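Local coordinates for protein N-acyl-D-glutamate deacylase (Bordetella bronchiseptica, PDB 3GIP) that catalyses the hydrolysis of N-acyl-D-glutamate to D-glutamate and the free acid, as a zinc-containing member of the amidohydrolase superfamily, at residues A[25-30]-A[39-43]; A[80-84]-A[462-466]; A[83-88]-A[452-457]; A[385-390]-A[431-437]. All coordinates share one frame; numbering follows the deposited sequence.

Contact 1. Residues A[25-30]-A[39-43]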
loop_
_atom_site.group_PDB
_atom_site.type_symbol
_atom_site.label_atom_id
_atom_site.label_comp_id
_atom_site.label_asym_id
_atom_site.label_seq_id
_atom_site.Cartn_x
_atom_site.Cartn_y
_atom_site.Cartn_z
ATOM N N ARG A 25 -16.094 15.132 17.055
ATOM C CA ARG A 25 -16.373 16.262 17.930
ATOM C C ARG A 25 -16.091 17.608 17.276
ATOM O O ARG A 25 -15.161 17.743 16.480
ATOM C CB ARG A 25 -15.569 16.131 19.231
ATOM C CG ARG A 25 -14.063 15.983 19.057
ATOM C CD ARG A 25 -13.434 15.529 20.373
ATOM N NE ARG A 25 -12.008 15.228 20.268
ATOM C CZ ARG A 25 -11.061 16.140 20.081
ATOM N NH1 ARG A 25 -11.385 17.421 19.975
ATOM N NH2 ARG A 25 -9.789 15.774 20.017
ATOM N N ARG A 26 -16.909 18.600 17.616
ATOM C CA ARG A 26 -16.755 19.944 17.073
ATOM C C ARG A 26 -15.569 20.632 17.740
ATOM O O ARG A 26 -15.623 20.969 18.925
ATOM C CB ARG A 26 -18.032 20.754 17.315
ATOM C CG ARG A 26 -17.888 22.244 17.036
ATOM C CD ARG A 26 -17.778 22.555 15.549
ATOM N NE ARG A 26 -17.324 23.927 15.333
ATOM C CZ ARG A 26 -16.052 24.311 15.390
ATOM N NH1 ARG A 26 -15.101 23.423 15.647
ATOM N NH2 ARG A 26 -15.731 25.585 15.209
ATOM N N ALA A 27 -14.498 20.837 16.978
ATOM C CA ALA A 27 -13.297 21.478 17.501
ATOM C C ALA A 27 -12.396 21.963 16.369
ATOM O O ALA A 27 -12.493 21.481 15.239
ATOM C CB ALA A 27 -12.533 20.499 18.388
ATOM N N ASP A 28 -11.525 22.923 16.673
ATOM C CA ASP A 28 -10.599 23.458 15.680
ATOM C C ASP A 28 -9.221 22.833 15.877
ATOM O O ASP A 28 -8.875 22.403 16.978
ATOM C CB ASP A 28 -10.482 24.982 15.801
ATOM C CG ASP A 28 -11.824 25.681 15.734
ATOM O OD1 ASP A 28 -12.726 25.177 15.036
ATOM O OD2 ASP A 28 -11.976 26.747 16.371
ATOM N N LEU A 29 -8.436 22.787 14.808
ATOM C CA LEU A 29 -7.100 22.211 14.866
ATOM C C LEU A 29 -6.054 23.278 14.570
ATOM O O LEU A 29 -6.168 24.011 13.585
ATOM C CB LEU A 29 -6.973 21.077 13.845
ATOM C CG LEU A 29 -5.661 20.289 13.810
ATOM C CD1 LEU A 29 -5.634 19.284 14.946
ATOM C CD2 LEU A 29 -5.547 19.561 12.480
ATOM N N GLY A 30 -5.044 23.364 15.432
ATOM C CA GLY A 30 -3.983 24.336 15.246
ATOM C C GLY A 30 -2.663 23.657 14.931
ATOM O O GLY A 30 -2.332 22.622 15.513
ATOM N N ILE A 39 -5.786 21.888 19.976
ATOM C CA ILE A 39 -7.093 21.444 19.516
ATOM C C ILE A 39 -8.142 22.030 20.455
ATOM O O ILE A 39 -8.030 21.908 21.677
ATOM C CB ILE A 39 -7.207 19.904 19.523
ATOM C CG1 ILE A 39 -6.196 19.303 18.543
ATOM C CG2 ILE A 39 -8.627 19.486 19.157
ATOM C CD1 ILE A 39 -6.204 17.786 18.501
ATOM N N GLY A 40 -9.153 22.674 19.880
ATOM C CA GLY A 40 -10.207 23.277 20.679
ATOM C C GLY A 40 -10.794 24.497 19.991
ATOM O O GLY A 40 -11.133 24.443 18.809
ATOM N N GLU A 41 -10.923 25.598 20.727
ATOM C CA GLU A 41 -11.464 26.832 20.168
ATOM C C GLU A 41 -10.313 27.718 19.704
ATOM O O GLU A 41 -9.550 28.230 20.521
ATOM C CB GLU A 41 -12.296 27.572 21.220
ATOM C CG GLU A 41 -12.828 28.922 20.758
ATOM C CD GLU A 41 -13.717 28.814 19.535
ATOM O OE1 GLU A 41 -14.726 28.078 19.596
ATOM O OE2 GLU A 41 -13.408 29.466 18.511
ATOM N N LEU A 42 -10.195 27.901 18.392
ATOM C CA LEU A 42 -9.118 28.708 17.831
ATOM C C LEU A 42 -9.622 29.816 16.913
ATOM O O LEU A 42 -8.846 30.403 16.160
ATOM C CB LEU A 42 -8.153 27.811 17.052
ATOM C CG LEU A 42 -7.547 26.636 17.825
ATOM C CD1 LEU A 42 -6.685 25.796 16.897
ATOM C CD2 LEU A 42 -6.727 27.160 18.991
ATOM N N GLY A 43 -10.916 30.106 16.984
ATOM C CA GLY A 43 -11.494 31.134 16.137
ATOM C C GLY A 43 -10.796 32.482 16.163
ATOM O O GLY A 43 -10.640 33.125 15.125
#
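Asp28 and Gly40 pair as antiparallel, hydrogen-bonded neighbours in the beta hairpin of strands 28-32 and 35-40, part of a mixed four-stranded sheet far from the centre of the chain. Two backbone bonds hold the pair: Asp28 N gives to Gly40 O at 2.7 Å, and Gly40 N to Asp28 O at 2.9 Å. The same Asp28 O also takes a CA-H contact from Ile39. Beyond the paired residues the second segment turns aside, and the Asp28 carboxylate follows it. With CG beside the backbone N (chi1 -54°), OD2 turns its anti lone pair to Leu42 N, 2.9 Å away along a nearly straight N-H (171°).

The other oxygen, OD1, serves Arg26, whose NH1 and NH2 approach end-on and both bond to it; Gly13 N is a further donor. This positive charge probably offsets the proximity of Glu41, whose OE2 lies 3.7 Å from Asp28 OD2 and also accepts from Gly43 N.

Apolar contacts gather around Ile39. Leu29 lies side by side with it on the same sheet face, pointing the same way, with Leu29 CD1 3.6 Å from Ile39 CG1. The other branch, CG2, touches the methyl of Ala27 and stands at the edge of the Arg25 guanidinium, in its plane, where the two side chains cross at about a right angle. Farther along, Leu42 reaches back over the backbone of the first strand, its CD1 3.3 Å from Gly30 N.

Contact 2. Residues A[80-84]-A[462-466]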
loop_
_atom_site.group_PDB
_atom_site.type_symbol
_atom_site.label_atom_id
_atom_site.label_comp_id
_atom_site.label_asym_id
_atom_site.label_seq_id
_atom_site.Cartn_x
_atom_site.Cartn_y
_atom_site.Cartn_z
ATOM N N ARG A 80 0.166 13.062 -7.103
ATOM C CA ARG A 80 -1.211 13.550 -7.050
ATOM C C ARG A 80 -2.240 12.436 -6.867
ATOM O O ARG A 80 -3.321 12.672 -6.321
ATOM C CB ARG A 80 -1.525 14.356 -8.314
ATOM C CG ARG A 80 -2.870 15.078 -8.302
ATOM C CD ARG A 80 -2.885 16.244 -7.326
ATOM N NE ARG A 80 -4.031 17.120 -7.561
ATOM C CZ ARG A 80 -4.171 18.333 -7.036
ATOM N NH1 ARG A 80 -3.238 18.825 -6.235
ATOM N NH2 ARG A 80 -5.240 19.067 -7.329
ATOM N N TRP A 81 -1.913 11.229 -7.321
ATOM C CA TRP A 81 -2.833 10.108 -7.171
ATOM C C TRP A 81 -3.015 9.756 -5.699
ATOM O O TRP A 81 -4.001 9.123 -5.327
ATOM C CB TRP A 81 -2.345 8.885 -7.966
ATOM C CG TRP A 81 -0.955 8.394 -7.640
ATOM C CD1 TRP A 81 -0.621 7.360 -6.813
ATOM C CD2 TRP A 81 0.276 8.899 -8.169
ATOM N NE1 TRP A 81 0.745 7.186 -6.797
ATOM C CE2 TRP A 81 1.318 8.121 -7.620
ATOM C CE3 TRP A 81 0.599 9.937 -9.054
ATOM C CZ2 TRP A 81 2.665 8.347 -7.926
ATOM C CZ3 TRP A 81 1.943 10.162 -9.359
ATOM C CH2 TRP A 81 2.953 9.368 -8.794
ATOM N N LYS A 82 -2.068 10.183 -4.865
ATOM C CA LYS A 82 -2.135 9.932 -3.425
ATOM C C LYS A 82 -2.822 11.090 -2.709
ATOM O O LYS A 82 -3.800 10.901 -1.989
ATOM C CB LYS A 82 -0.733 9.782 -2.824
ATOM C CG LYS A 82 0.110 8.651 -3.376
ATOM C CD LYS A 82 -0.459 7.282 -3.054
ATOM C CE LYS A 82 0.605 6.226 -3.304
ATOM N NZ LYS A 82 0.097 4.831 -3.261
ATOM N N THR A 83 -2.301 12.295 -2.908
ATOM C CA THR A 83 -2.852 13.461 -2.237
ATOM C C THR A 83 -4.318 13.733 -2.550
ATOM O O THR A 83 -5.078 14.139 -1.667
ATOM C CB THR A 83 -2.030 14.728 -2.564
ATOM O OG1 THR A 83 -2.160 15.036 -3.953
ATOM C CG2 THR A 83 -0.559 14.507 -2.236
ATOM N N SER A 84 -4.721 13.501 -3.797
ATOM C CA SER A 84 -6.099 13.749 -4.205
ATOM C C SER A 84 -7.116 12.825 -3.541
ATOM O O SER A 84 -8.318 13.077 -3.620
ATOM C CB SER A 84 -6.233 13.669 -5.728
ATOM O OG SER A 84 -6.015 12.354 -6.203
ATOM N N VAL A 462 -0.455 20.295 0.613
ATOM C CA VAL A 462 -0.015 19.585 -0.584
ATOM C C VAL A 462 -1.203 19.461 -1.531
ATOM O O VAL A 462 -1.037 19.187 -2.717
ATOM C CB VAL A 462 0.538 18.176 -0.276
ATOM C CG1 VAL A 462 1.823 18.291 0.532
ATOM C CG2 VAL A 462 -0.499 17.346 0.471
ATOM N N PHE A 463 -2.399 19.669 -0.989
ATOM C CA PHE A 463 -3.632 19.610 -1.769
ATOM C C PHE A 463 -4.605 20.626 -1.175
ATOM O O PHE A 463 -4.722 20.735 0.047
ATOM C CB PHE A 463 -4.251 18.213 -1.694
ATOM C CG PHE A 463 -5.482 18.052 -2.538
ATOM C CD1 PHE A 463 -5.389 17.589 -3.846
ATOM C CD2 PHE A 463 -6.731 18.402 -2.038
ATOM C CE1 PHE A 463 -6.527 17.477 -4.645
ATOM C CE2 PHE A 463 -7.875 18.294 -2.827
ATOM C CZ PHE A 463 -7.772 17.831 -4.133
ATOM N N PRO A 464 -5.342 21.362 -2.025
ATOM C CA PRO A 464 -5.360 21.316 -3.492
ATOM C C PRO A 464 -4.144 21.920 -4.190
ATOM O O PRO A 464 -3.851 21.582 -5.336
ATOM C CB PRO A 464 -6.648 22.059 -3.837
ATOM C CG PRO A 464 -6.712 23.098 -2.770
ATOM C CD PRO A 464 -6.355 22.310 -1.524
ATOM N N GLN A 465 -3.441 22.812 -3.503
ATOM C CA GLN A 465 -2.269 23.451 -4.088
ATOM C C GLN A 465 -0.964 22.885 -3.537
ATOM O O GLN A 465 -0.618 23.115 -2.380
ATOM C CB GLN A 465 -2.311 24.960 -3.837
ATOM C CG GLN A 465 -1.091 25.696 -4.362
ATOM C CD GLN A 465 -0.905 25.517 -5.857
ATOM O OE1 GLN A 465 0.197 25.227 -6.325
ATOM N NE2 GLN A 465 -1.983 25.694 -6.614
ATOM N N PRO A 466 -0.224 22.129 -4.363
ATOM C CA PRO A 466 1.041 21.563 -3.892
ATOM C C PRO A 466 2.106 22.648 -3.756
ATOM O O PRO A 466 2.002 23.709 -4.372
ATOM C CB PRO A 466 1.380 20.531 -4.965
ATOM C CG PRO A 466 0.768 21.112 -6.199
ATOM C CD PRO A 466 -0.564 21.623 -5.705
HETATM O O HOH W 1 -1.257 17.469 -4.616
#
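The Arg80 guanidinium has the rim of the Phe463 ring over one face, with CE1 3.3 Å above its plane, and Pro464 O at its edge. The two planes are 47° apart, so the groups meet obliquely and do not stack: Phe463 CD1 lies nearest Arg80 NH1 and CZ, while CE1 lies 3.4 Å from Arg80 NH2. Pro464 CB sits over a face of the phenyl ring, near its rim.

At the edge, Arg80 NH1 bonds to Pro464 O at 3.0 Å. The N-H runs almost straight (168°) and the oxygen lies in the guanidinium plane, but the donor stands above the carbonyl plane, 44° out of it, not on a lone pair. The arginine chain leaves with CG anti to the backbone N and bends at chi2, which carries its end from helix 80-83 across to the end of strand 460-463. There Val462 and Phe463 both face Val455 in a classic beta bulge, and a cis peptide bond joins Phe463 to Pro464.

One water ties the elements together: it accepts from Arg80 NH1, donates to Val462 O at 2.6 Å, and bonds to Thr83 OG1 at 2.7 Å. Thr83 also brings its methyl CG2 3.9 Å from Val462 CG2. Ser84 packs CA and CB against Phe463 CE1, and its OG turns back to Arg80 O, which Ser84 N also reaches. Trp378 of helix 376-391 touches both Arg80 and Ser84.

Contact 3. Residues A[83-88]-A[452-457]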
loop_
_atom_site.group_PDB
_atom_site.type_symbol
_atom_site.label_atom_id
_atom_site.label_comp_id
_atom_site.label_asym_id
_atom_site.label_seq_id
_atom_site.Cartn_x
_atom_site.Cartn_y
_atom_site.Cartn_z
ATOM N N THR A 83 -2.301 12.295 -2.908
ATOM C CA THR A 83 -2.852 13.461 -2.237
ATOM C C THR A 83 -4.318 13.733 -2.550
ATOM O O THR A 83 -5.078 14.139 -1.667
ATOM C CB THR A 83 -2.030 14.728 -2.564
ATOM O OG1 THR A 83 -2.160 15.036 -3.953
ATOM C CG2 THR A 83 -0.559 14.507 -2.236
ATOM N N SER A 84 -4.721 13.501 -3.797
ATOM C CA SER A 84 -6.099 13.749 -4.205
ATOM C C SER A 84 -7.116 12.825 -3.541
ATOM O O SER A 84 -8.318 13.077 -3.620
ATOM C CB SER A 84 -6.233 13.669 -5.728
ATOM O OG SER A 84 -6.015 12.354 -6.203
ATOM N N GLN A 85 -6.647 11.755 -2.903
ATOM C CA GLN A 85 -7.562 10.864 -2.200
ATOM C C GLN A 85 -7.309 10.891 -0.692
ATOM O O GLN A 85 -7.757 10.008 0.047
ATOM C CB GLN A 85 -7.494 9.430 -2.753
ATOM C CG GLN A 85 -6.154 8.731 -2.679
ATOM C CD GLN A 85 -6.237 7.298 -3.178
ATOM O OE1 GLN A 85 -6.975 6.477 -2.627
ATOM N NE2 GLN A 85 -5.483 6.990 -4.229
ATOM N N GLY A 86 -6.585 11.921 -0.250
ATOM C CA GLY A 86 -6.311 12.116 1.165
ATOM C C GLY A 86 -5.144 11.407 1.826
ATOM O O GLY A 86 -5.030 11.443 3.049
ATOM N N ILE A 87 -4.271 10.791 1.037
ATOM C CA ILE A 87 -3.128 10.052 1.567
ATOM C C ILE A 87 -1.944 10.964 1.887
ATOM O O ILE A 87 -1.520 11.750 1.041
ATOM C CB ILE A 87 -2.688 8.972 0.559
ATOM C CG1 ILE A 87 -3.826 7.968 0.364
ATOM C CG2 ILE A 87 -1.433 8.265 1.042
ATOM C CD1 ILE A 87 -3.635 7.053 -0.831
ATOM N N THR A 88 -1.415 10.844 3.105
ATOM C CA THR A 88 -0.280 11.659 3.547
ATOM C C THR A 88 0.978 10.838 3.836
ATOM O O THR A 88 2.062 11.398 4.030
ATOM C CB THR A 88 -0.629 12.456 4.817
ATOM O OG1 THR A 88 -1.087 11.557 5.833
ATOM C CG2 THR A 88 -1.713 13.477 4.525
ATOM N N ILE A 452 -12.630 15.839 -1.184
ATOM C CA ILE A 452 -11.412 16.099 -0.423
ATOM C C ILE A 452 -11.179 17.603 -0.534
ATOM O O ILE A 452 -10.922 18.118 -1.621
ATOM C CB ILE A 452 -10.201 15.343 -1.007
ATOM C CG1 ILE A 452 -10.437 13.833 -0.920
ATOM C CG2 ILE A 452 -8.932 15.719 -0.243
ATOM C CD1 ILE A 452 -10.594 13.307 0.501
ATOM N N ALA A 453 -11.287 18.303 0.590
ATOM C CA ALA A 453 -11.119 19.752 0.608
ATOM C C ALA A 453 -9.676 20.217 0.755
ATOM O O ALA A 453 -9.279 21.216 0.155
ATOM C CB ALA A 453 -11.971 20.357 1.721
ATOM N N GLY A 454 -8.889 19.502 1.549
ATOM C CA GLY A 454 -7.509 19.903 1.736
ATOM C C GLY A 454 -6.675 18.841 2.411
ATOM O O GLY A 454 -7.199 17.990 3.128
ATOM N N VAL A 455 -5.369 18.889 2.179
ATOM C CA VAL A 455 -4.459 17.924 2.775
ATOM C C VAL A 455 -3.173 18.596 3.223
ATOM O O VAL A 455 -2.565 19.362 2.472
ATOM C CB VAL A 455 -4.084 16.805 1.780
ATOM C CG1 VAL A 455 -3.144 15.810 2.451
ATOM C CG2 VAL A 455 -5.336 16.097 1.289
ATOM N N LEU A 456 -2.772 18.309 4.458
ATOM C CA LEU A 456 -1.536 18.843 5.007
ATOM C C LEU A 456 -0.609 17.673 5.287
ATOM O O LEU A 456 -1.042 16.623 5.768
ATOM C CB LEU A 456 -1.783 19.585 6.324
ATOM C CG LEU A 456 -2.691 20.813 6.359
ATOM C CD1 LEU A 456 -2.759 21.335 7.794
ATOM C CD2 LEU A 456 -2.155 21.888 5.426
ATOM N N VAL A 457 0.663 17.850 4.960
ATOM C CA VAL A 457 1.680 16.846 5.226
ATOM C C VAL A 457 2.668 17.595 6.107
ATOM O O VAL A 457 3.262 18.584 5.678
ATOM C CB VAL A 457 2.380 16.374 3.934
ATOM C CG1 VAL A 457 3.604 15.538 4.278
ATOM C CG2 VAL A 457 1.410 15.548 3.095
#
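Thr88 meets Val455 in the tightest part of this buried contact: Thr88 CG2 is 3.4 Å from Val455 CG1, closer than usual for two methyl carbons. The same threonine methyl lies 3.4 Å from Leu456 O and 4.0 Å from Val457 CG2, so it is flanked by three consecutive residues of strand 452-457. Its place follows from chi1 of 55°, which sets CG2 anti to the carbonyl carbon and beside the backbone N. Strand 87-92 is one of the parallel strands of the amidohydrolase TIM-type barrel, against which the antiparallel strand 452-457 packs.

The second branch of Val455 points to the turn that precedes strand 87-92. Its CG2 lies 3.6 Å from Thr83 O and, less closely, 4.1 Å from Gly86 CA. Here helix 80-83 ends in a Schellman motif, with Gly86 at positive phi (85°) as the C-prime residue; Gly86 N bonds to Thr83 O and Ile87 N to Lys82 O.

Toward partly exposed Ile452 the packing is looser. Ile452 rests CG1 on Ser84 O at 3.5 Å, while its CD1 stays 4.2 Å from Gln85 C. Thr382 of helix 376-391 and Phe431 also touch Ile452.

No hydrogen bond crosses between the segments. Methyl groups press on carbonyl oxygens and on one another, consistent with shape fit and exclusion of water, rather than polar pairing, joining the helix end and the start of strand 87-92 to strand 452-457.

Contact 4. Residues A[385-390]-A[431-437]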
loop_
_atom_site.group_PDB
_atom_site.type_symbol
_atom_site.label_atom_id
_atom_site.label_comp_id
_atom_site.label_asym_id
_atom_site.label_seq_id
_atom_site.Cartn_x
_atom_site.Cartn_y
_atom_site.Cartn_z
ATOM N N LEU A 385 -14.527 5.347 1.861
ATOM C CA LEU A 385 -15.361 6.318 2.565
ATOM C C LEU A 385 -16.734 6.517 1.936
ATOM O O LEU A 385 -17.726 6.677 2.644
ATOM C CB LEU A 385 -14.647 7.665 2.656
ATOM C CG LEU A 385 -13.310 7.612 3.397
ATOM C CD1 LEU A 385 -12.686 8.994 3.398
ATOM C CD2 LEU A 385 -13.522 7.112 4.819
ATOM N N GLY A 386 -16.790 6.504 0.610
ATOM C CA GLY A 386 -18.060 6.707 -0.063
ATOM C C GLY A 386 -18.901 5.468 -0.302
ATOM O O GLY A 386 -20.098 5.469 -0.018
ATOM N N ARG A 387 -18.284 4.410 -0.816
ATOM C CA ARG A 387 -19.001 3.176 -1.135
ATOM C C ARG A 387 -19.151 2.213 0.043
ATOM O O ARG A 387 -20.238 1.692 0.292
ATOM C CB ARG A 387 -18.289 2.474 -2.300
ATOM C CG ARG A 387 -18.977 1.235 -2.883
ATOM C CD ARG A 387 -18.113 0.670 -4.018
ATOM N NE ARG A 387 -18.673 -0.513 -4.676
ATOM C CZ ARG A 387 -19.581 -0.474 -5.647
ATOM N NH1 ARG A 387 -20.045 0.690 -6.083
ATOM N NH2 ARG A 387 -20.011 -1.602 -6.199
ATOM N N TYR A 388 -18.068 1.974 0.774
ATOM C CA TYR A 388 -18.122 1.043 1.896
ATOM C C TYR A 388 -18.697 1.627 3.181
ATOM O O TYR A 388 -19.372 0.928 3.939
ATOM C CB TYR A 388 -16.723 0.462 2.153
ATOM C CG TYR A 388 -16.282 -0.570 1.129
ATOM C CD1 TYR A 388 -16.950 -0.711 -0.090
ATOM C CD2 TYR A 388 -15.193 -1.408 1.377
ATOM C CE1 TYR A 388 -16.549 -1.661 -1.033
ATOM C CE2 TYR A 388 -14.784 -2.360 0.437
ATOM C CZ TYR A 388 -15.466 -2.482 -0.763
ATOM O OH TYR A 388 -15.074 -3.424 -1.694
ATOM N N VAL A 389 -18.450 2.908 3.422
ATOM C CA VAL A 389 -18.952 3.544 4.628
ATOM C C VAL A 389 -20.294 4.245 4.419
ATOM O O VAL A 389 -21.312 3.806 4.956
ATOM C CB VAL A 389 -17.922 4.547 5.193
ATOM C CG1 VAL A 389 -18.502 5.282 6.396
ATOM C CG2 VAL A 389 -16.656 3.802 5.600
ATOM N N ARG A 390 -20.313 5.314 3.630
ATOM C CA ARG A 390 -21.562 6.045 3.426
ATOM C C ARG A 390 -22.662 5.228 2.754
ATOM O O ARG A 390 -23.810 5.232 3.209
ATOM C CB ARG A 390 -21.321 7.329 2.623
ATOM C CG ARG A 390 -22.564 8.227 2.556
ATOM C CD ARG A 390 -22.287 9.540 1.846
ATOM N NE ARG A 390 -21.813 9.326 0.484
ATOM C CZ ARG A 390 -20.580 9.591 0.065
ATOM N NH1 ARG A 390 -19.678 10.093 0.902
ATOM N NH2 ARG A 390 -20.246 9.342 -1.194
ATOM N N PHE A 431 -12.299 16.602 4.661
ATOM C CA PHE A 431 -13.196 16.118 3.621
ATOM C C PHE A 431 -14.667 16.221 3.990
ATOM O O PHE A 431 -15.022 16.278 5.164
ATOM C CB PHE A 431 -12.842 14.664 3.269
ATOM C CG PHE A 431 -13.102 13.673 4.380
ATOM C CD1 PHE A 431 -14.336 13.036 4.488
ATOM C CD2 PHE A 431 -12.108 13.367 5.309
ATOM C CE1 PHE A 431 -14.578 12.106 5.504
ATOM C CE2 PHE A 431 -12.340 12.436 6.331
ATOM C CZ PHE A 431 -13.576 11.805 6.428
ATOM N N ASP A 432 -15.514 16.271 2.968
ATOM C CA ASP A 432 -16.956 16.339 3.164
ATOM C C ASP A 432 -17.419 14.887 3.288
ATOM O O ASP A 432 -17.302 14.111 2.340
ATOM C CB ASP A 432 -17.619 16.995 1.954
ATOM C CG ASP A 432 -19.094 17.250 2.170
ATOM O OD1 ASP A 432 -19.758 16.395 2.793
ATOM O OD2 ASP A 432 -19.589 18.301 1.707
ATOM N N PRO A 433 -17.950 14.497 4.457
ATOM C CA PRO A 433 -18.401 13.113 4.630
ATOM C C PRO A 433 -19.556 12.696 3.729
ATOM O O PRO A 433 -19.710 11.514 3.414
ATOM C CB PRO A 433 -18.766 13.055 6.110
ATOM C CG PRO A 433 -19.258 14.450 6.381
ATOM C CD PRO A 433 -18.228 15.297 5.664
ATOM N N ASP A 434 -20.358 13.666 3.307
ATOM C CA ASP A 434 -21.508 13.363 2.468
ATOM C C ASP A 434 -21.221 13.272 0.978
ATOM O O ASP A 434 -22.005 12.685 0.237
ATOM C CB ASP A 434 -22.620 14.386 2.706
ATOM C CG ASP A 434 -23.177 14.321 4.113
ATOM O OD1 ASP A 434 -23.266 13.205 4.667
ATOM O OD2 ASP A 434 -23.538 15.381 4.662
ATOM N N THR A 435 -20.106 13.841 0.533
ATOM C CA THR A 435 -19.777 13.803 -0.888
ATOM C C THR A 435 -18.487 13.063 -1.211
ATOM O O THR A 435 -18.268 12.679 -2.359
ATOM C CB THR A 435 -19.647 15.223 -1.481
ATOM O OG1 THR A 435 -18.536 15.894 -0.873
ATOM C CG2 THR A 435 -20.923 16.027 -1.242
ATOM N N VAL A 436 -17.630 12.860 -0.215
ATOM C CA VAL A 436 -16.362 12.185 -0.475
ATOM C C VAL A 436 -16.582 10.877 -1.222
ATOM O O VAL A 436 -17.404 10.048 -0.831
ATOM C CB VAL A 436 -15.564 11.930 0.828
ATOM C CG1 VAL A 436 -16.294 10.938 1.725
ATOM C CG2 VAL A 436 -14.162 11.429 0.478
ATOM N N ALA A 437 -15.847 10.704 -2.314
ATOM C CA ALA A 437 -15.989 9.510 -3.128
ATOM C C ALA A 437 -14.971 9.460 -4.247
ATOM O O ALA A 437 -14.427 10.484 -4.668
ATOM C CB ALA A 437 -17.393 9.460 -3.728
HETATM O O HOH W 2 -18.291 9.078 4.370
#
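Val436 O is gripped by two nitrogens of Arg390, NH1 at 2.9 Å and NH2 at 3.0 Å, which come end-on to the one oxygen. NH1 lies in the carbonyl plane on a lone pair, whereas NH2 approaches from above that plane. NH1 gives a further bond to Pro433 O, also at 2.9 Å, from above the carbonyl plane, so three bonds along the guanidinium edge fix its rotation. Asp434 O lies 3.2 Å above one face, too poorly angled for a bond with NE, and Gly386 O is over the opposite face. An extended start and a bend at chi3 (59°) bring the arginine end into the curve of the 431-437 segment. A water bridges Pro433 O to Leu385 O and gives the loop a second polar tie to the helix.

Apolar packing lies beside these bonds. Leu385 CB is 3.8 Å from Val436 CG1, and its CD1 sits over the face of the Phe431 ring, 4.3 Å from the centroid, in a CH-pi contact. Gly386 lets the loop come close: its CA is 3.5 Å from Val436 O. Phe62 of strand 57-64 touches both Leu385 and Phe431.

Within the loop Asp432 OD1 accepts from Asp434 N at 2.8 Å, an Asx turn that shapes the chain just after strand 428-431, while the helix residues 385-390 form a wider pi-type turn with Arg390 at its end.

How the contacts relate
Contacts 2 and 3 form one continuous region: they share Thr83 and Ser84, their centres are 6 Å apart, and Val455 joins strand 460-463 through probable hydrogen bonds, Val455 N to Phe463 O at 2.9 Å and Val462 N to Val455 O at 3.0 Å. Contact 4 continues from contact 3 through Ile452, whose CD1 packs 3.8 Å from Phe431 CB. Contact 1 stands apart, its nearest atoms about 6 Å from contact 3, on a peripheral sheet that is probably part of the small beta domain of amidohydrolases. Strand 87-92, which begins in contact 3, leads to Cys95; this residue binds the zinc ion with His218 and His248.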